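PDB 5YKR: probable aminotransferase from Pseudomonas aeruginosa, which belongs to the class-III aminotransferases, a family of pyridoxal-phosphate proteins, and is seen here as an assembly of two chains. Local coordinates for residues L59-K62 with R68-D71; D253-I258 with Q301-R306. All blocks are in the same frame, centred on the assembly; numbering follows the deposited sequence.

Contact 1 of 2, residues L59-K62 with R68-D71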
loop_
_atom_site.group_PDB
_atom_site.type_symbol
_atom_site.label_atom_id
_atom_site.label_comp_id
_atom_site.label_asym_id
_atom_site.label_seq_id
_atom_site.Cartn_x
_atom_site.Cartn_y
_atom_site.Cartn_z
ATOM N N LEU A 59 1.130 6.291 23.169
ATOM C CA LEU A 59 -0.219 6.470 23.736
ATOM C C LEU A 59 -1.243 5.610 22.981
ATOM O O LEU A 59 -1.193 5.542 21.767
ATOM C CB LEU A 59 -0.619 7.925 23.631
ATOM C CG LEU A 59 0.243 8.999 24.294
ATOM C CD1 LEU A 59 -0.261 10.361 23.855
ATOM C CD2 LEU A 59 0.223 8.813 25.796
ATOM N N LEU A 60 -2.199 5.038 23.729
ATOM C CA LEU A 60 -3.403 4.469 23.106
ATOM C C LEU A 60 -4.487 5.554 23.078
ATOM O O LEU A 60 -4.795 6.194 24.088
ATOM C CB LEU A 60 -3.944 3.211 23.771
ATOM C CG LEU A 60 -3.412 1.882 23.210
ATOM C CD1 LEU A 60 -1.943 1.780 23.636
ATOM C CD2 LEU A 60 -4.201 0.696 23.695
ATOM N N VAL A 61 -5.009 5.777 21.891
ATOM C CA VAL A 61 -6.065 6.753 21.675
ATOM C C VAL A 61 -7.418 6.190 21.952
ATOM O O VAL A 61 -7.745 5.109 21.436
ATOM C CB VAL A 61 -5.983 7.343 20.251
ATOM C CG1 VAL A 61 -7.163 8.278 19.939
ATOM C CG2 VAL A 61 -4.639 8.028 20.047
ATOM N N LYS A 62 -8.229 6.944 22.691
ATOM C CA LYS A 62 -9.668 6.628 22.874
ATOM C C LYS A 62 -10.513 7.217 21.776
ATOM O O LYS A 62 -11.301 6.507 21.131
ATOM C CB LYS A 62 -10.143 7.172 24.225
ATOM C CG LYS A 62 -11.597 6.864 24.577
ATOM C CD LYS A 62 -11.921 7.332 25.987
ATOM C CE LYS A 62 -12.173 8.833 26.066
ATOM N NZ LYS A 62 -12.384 9.287 27.497
ATOM N N ARG A 68 -8.315 17.632 18.324
ATOM C CA ARG A 68 -8.357 17.179 19.709
ATOM C C ARG A 68 -8.240 15.686 19.785
ATOM O O ARG A 68 -8.903 14.961 19.034
ATOM C CB ARG A 68 -9.653 17.648 20.390
ATOM C CG ARG A 68 -9.673 19.167 20.586
ATOM C CD ARG A 68 -10.924 19.700 21.305
ATOM N NE ARG A 68 -10.893 19.492 22.752
ATOM C CZ ARG A 68 -11.892 19.767 23.597
ATOM N NH1 ARG A 68 -13.057 20.263 23.184
ATOM N NH2 ARG A 68 -11.723 19.526 24.886
ATOM N N VAL A 69 -7.389 15.202 20.666
ATOM C CA VAL A 69 -7.210 13.760 20.916
ATOM C C VAL A 69 -7.384 13.498 22.408
ATOM O O VAL A 69 -6.848 14.271 23.196
ATOM C CB VAL A 69 -5.819 13.324 20.458
ATOM C CG1 VAL A 69 -5.504 11.857 20.837
ATOM C CG2 VAL A 69 -5.703 13.521 18.973
ATOM N N THR A 70 -8.058 12.419 22.767
ATOM C CA THR A 70 -8.140 11.956 24.137
ATOM C C THR A 70 -7.586 10.549 24.201
ATOM O O THR A 70 -7.968 9.703 23.393
ATOM C CB THR A 70 -9.595 11.957 24.653
ATOM O OG1 THR A 70 -10.167 13.258 24.517
ATOM C CG2 THR A 70 -9.667 11.523 26.084
ATOM N N ASP A 71 -6.663 10.304 25.116
ATOM C CA ASP A 71 -6.075 8.975 25.287
ATOM C C ASP A 71 -6.873 8.107 26.285
ATOM O O ASP A 71 -7.841 8.554 26.884
ATOM C CB ASP A 71 -4.575 9.069 25.590
ATOM C CG ASP A 71 -4.241 9.544 26.995
ATOM O OD1 ASP A 71 -5.134 9.523 27.862
ATOM O OD2 ASP A 71 -3.042 9.870 27.219
HETATM O O HOH W 1 -10.164 8.159 28.365
#

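Contact 2 of 2, residues D253-I258 with Q301-R306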
loop_
_atom_site.group_PDB
_atom_site.type_symbol
_atom_site.label_atom_id
_atom_site.label_comp_id
_atom_site.label_asym_id
_atom_site.label_seq_id
_atom_site.Cartn_x
_atom_site.Cartn_y
_atom_site.Cartn_z
ATOM N N ASP A 253 15.508 15.014 -21.858
ATOM C CA ASP A 253 14.320 14.153 -22.004
ATOM C C ASP A 253 14.234 13.174 -20.823
ATOM O O ASP A 253 14.100 11.948 -20.978
ATOM C CB ASP A 253 14.364 13.387 -23.309
ATOM C CG ASP A 253 13.108 12.609 -23.604
ATOM O OD1 ASP A 253 12.038 13.143 -23.348
ATOM O OD2 ASP A 253 13.202 11.462 -24.062
ATOM N N VAL A 254 14.318 13.781 -19.641
ATOM C CA VAL A 254 14.227 13.080 -18.373
ATOM C C VAL A 254 12.904 13.487 -17.680
ATOM O O VAL A 254 12.617 14.659 -17.579
ATOM C CB VAL A 254 15.418 13.398 -17.461
ATOM C CG1 VAL A 254 15.192 12.866 -16.057
ATOM C CG2 VAL A 254 16.715 12.825 -18.072
ATOM N N ALA A 255 12.119 12.505 -17.219
ATOM C CA ALA A 255 10.872 12.807 -16.508
ATOM C C ALA A 255 11.131 13.522 -15.205
ATOM O O ALA A 255 11.991 13.090 -14.436
ATOM C CB ALA A 255 10.078 11.534 -16.273
ATOM N N LEU A 256 10.324 14.539 -14.913
ATOM C CA LEU A 256 10.396 15.266 -13.657
ATOM C C LEU A 256 9.166 14.862 -12.822
ATOM O O LEU A 256 8.011 15.188 -13.198
ATOM C CB LEU A 256 10.383 16.784 -13.897
ATOM C CG LEU A 256 10.393 17.658 -12.659
ATOM C CD1 LEU A 256 11.571 17.353 -11.777
ATOM C CD2 LEU A 256 10.323 19.138 -13.079
ATOM N N ILE A 257 9.425 14.152 -11.724
ATOM C CA ILE A 257 8.366 13.676 -10.832
ATOM C C ILE A 257 8.399 14.523 -9.571
ATOM O O ILE A 257 9.408 14.529 -8.837
ATOM C CB ILE A 257 8.571 12.200 -10.423
ATOM C CG1 ILE A 257 8.817 11.296 -11.637
ATOM C CG2 ILE A 257 7.379 11.739 -9.562
ATOM C CD1 ILE A 257 9.404 9.967 -11.238
ATOM N N ILE A 258 7.268 15.205 -9.308
ATOM C CA ILE A 258 7.150 16.104 -8.159
ATOM C C ILE A 258 6.226 15.428 -7.140
ATOM O O ILE A 258 5.055 15.153 -7.410
ATOM C CB ILE A 258 6.622 17.482 -8.570
ATOM C CG1 ILE A 258 7.582 18.142 -9.589
ATOM C CG2 ILE A 258 6.408 18.344 -7.360
ATOM C CD1 ILE A 258 8.934 18.438 -9.085
ATOM N N GLN A 301 -0.077 14.731 -20.791
ATOM C CA GLN A 301 -0.450 14.000 -21.996
ATOM C C GLN A 301 0.788 13.457 -22.724
ATOM O O GLN A 301 0.733 12.351 -23.259
ATOM C CB GLN A 301 -1.280 14.872 -22.945
ATOM C CG GLN A 301 -1.661 14.133 -24.241
ATOM C CD GLN A 301 -2.681 14.799 -25.079
ATOM O OE1 GLN A 301 -3.682 15.257 -24.614
ATOM N NE2 GLN A 301 -2.475 14.698 -26.363
ATOM N N ALA A 302 1.883 14.219 -22.789
ATOM C CA ALA A 302 3.076 13.745 -23.458
ATOM C C ALA A 302 3.619 12.476 -22.822
ATOM O O ALA A 302 3.995 11.514 -23.529
ATOM C CB ALA A 302 4.141 14.851 -23.484
ATOM N N GLN A 303 3.585 12.410 -21.493
ATOM C CA GLN A 303 4.039 11.188 -20.824
ATOM C C GLN A 303 3.053 10.039 -21.079
ATOM O O GLN A 303 3.464 8.888 -21.295
ATOM C CB GLN A 303 4.237 11.407 -19.318
ATOM C CG GLN A 303 5.303 12.398 -18.919
ATOM C CD GLN A 303 6.652 12.118 -19.523
ATOM O OE1 GLN A 303 7.154 10.989 -19.448
ATOM N NE2 GLN A 303 7.280 13.164 -20.071
ATOM N N ALA A 304 1.758 10.335 -20.993
ATOM C CA ALA A 304 0.729 9.318 -21.226
ATOM C C ALA A 304 0.920 8.667 -22.601
ATOM O O ALA A 304 0.876 7.434 -22.716
ATOM C CB ALA A 304 -0.671 9.919 -21.083
ATOM N N GLU A 305 1.188 9.458 -23.647
ATOM C CA GLU A 305 1.351 8.877 -24.960
ATOM C C GLU A 305 2.572 7.964 -25.038
ATOM O O GLU A 305 2.547 6.929 -25.734
ATOM C CB GLU A 305 1.371 9.950 -26.063
ATOM C CG GLU A 305 0.009 10.604 -26.217
ATOM C CD GLU A 305 -0.077 11.633 -27.271
ATOM O OE1 GLU A 305 0.936 11.782 -28.008
ATOM O OE2 GLU A 305 -1.168 12.230 -27.444
ATOM N N ARG A 306 3.634 8.302 -24.322
ATOM C CA ARG A 306 4.822 7.441 -24.282
ATOM C C ARG A 306 4.552 6.157 -23.513
ATOM O O ARG A 306 4.943 5.081 -23.938
ATOM C CB ARG A 306 5.985 8.185 -23.709
ATOM C CG ARG A 306 6.342 9.226 -24.791
ATOM C CD ARG A 306 7.440 10.094 -24.464
ATOM N NE ARG A 306 8.703 9.444 -24.576
ATOM C CZ ARG A 306 9.826 10.107 -24.451
ATOM N NH1 ARG A 306 9.782 11.392 -24.185
ATOM N NH2 ARG A 306 10.978 9.490 -24.567
HETATM O O HOH W 2 10.535 13.400 -21.121
#

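Contact 1 of 2, residues L59-K62 with R68-D71
Lys-62 and Thr-70 carry the direct backbone hydrogen bond between the two segments: Lys-62 N donates to Thr-70 O at 2.9 Å, with an N-H...O angle of 147°. Backbone bonds of Thr-70 with Glu-63 and of Leu-60 with Ile-72 continue the ladder. One step along, Val-61 faces Asp-71 as an antiparallel non-hydrogen-bonded pair, CA to CA 4.2 Å, and their side chains splay apart. A water adds a second bridge, accepting from Lys-62 NZ at 2.6 Å and donating to Asp-71 O at 2.8 Å.

The apolar touches divide between the two faces of the hairpin. Val-61 and Val-69 meet nearly perpendicular, CG2 of Val-61 lying 4.0 Å from CG1 of Val-69, and Leu-112 and Leu-110 of the second subunit pack on these valines. With Lys-62, Thr-70 runs side by side; the lysine chain bends at chi3 (79°), which brings its CE to 3.7 Å from Thr-70 CG2.

In the loop leading into the first strand, Leu-59 CD2 rests 3.7 Å from Asp-71 OD2. That carboxylate has its polar partners within the same chain, OD2 with the Tyr-77 hydroxyl and OD1 with Gln-75 N.

The chemistry implies a hairpin with a valine side buried against the partner subunit and a lysine-threonine side where a water ties the lysine amine back to the carbonyl of Asp-71.

Contact 2 of 2, residues D253-I258 with Q301-R306
Arg-306, on the helix 301-310, reaches across to Asp-253 just ahead of the strand 255-259, and its side chain shows how a long residue can join a helix to the approach of a strand. From CB the chain sets out beside the backbone N, with CG anti to the carbonyl carbon. It runs extended to CD, then bends at chi3 (75°) to present the guanidinium to the aspartate.

The contact across the segments is made at the tip. NH1 donates to Asp-253 OD1 at 3.0 Å, and NH2 donates to Asp-253 OD2, also at 3.0 Å; both hydrogen bonds are nearly straight. This is an end-on bidentate salt bridge in which each oxygen uses its syn lone pair. Guanidinium and carboxylate lie nearly coplanar, 11° apart, and the two bonds together, one to each oxygen, limit rotation of both groups.

Asp-253 meets the arginine from the opposite direction. OD1 takes a further hydrogen bond from a water at 2.7 Å, and the same water is weakly held by Gln-303 NE2 at 3.4 Å. Nearer the strand, Gln-303 OE1 stands 4.4 Å from Ala-255 CB, a loose touch.

Asp-253, with positive phi, is the C-prime residue of the Schellman motif that ends the helix 241-251. The chain then enters the strand 255-259, which lies between 220-225 and 281-284 in the large mixed sheet. Helix 139-154 packs against both segments, Cys-150 touching Ala-255 and Leu-153 touching Gln-303, while Phe-281 of the adjoining strand meets both Ala-255 and Gln-303.

How the contacts relate
From the N terminus, the chain passes two helices before contact 1 closes a tight loop of five residues between 59-62 and 68-71, in a small sheet whose strand 61-65 is outermost within this chain and bonds through its backbone to the second subunit. Contact 2 opens only much later: 253-258 and 301-306 bracket 42 residues that include the strands 281-284 and 295-299, and so close a far wider loop. The two are in series, neither nesting nor crossing, and lie on opposite sides of the chain's centre, with centres about 44 Å apart. Contact 1 thus joins neighbouring strands, whereas contact 2 links the turn leading into a strand of the large mixed sheet to the helix 301-310.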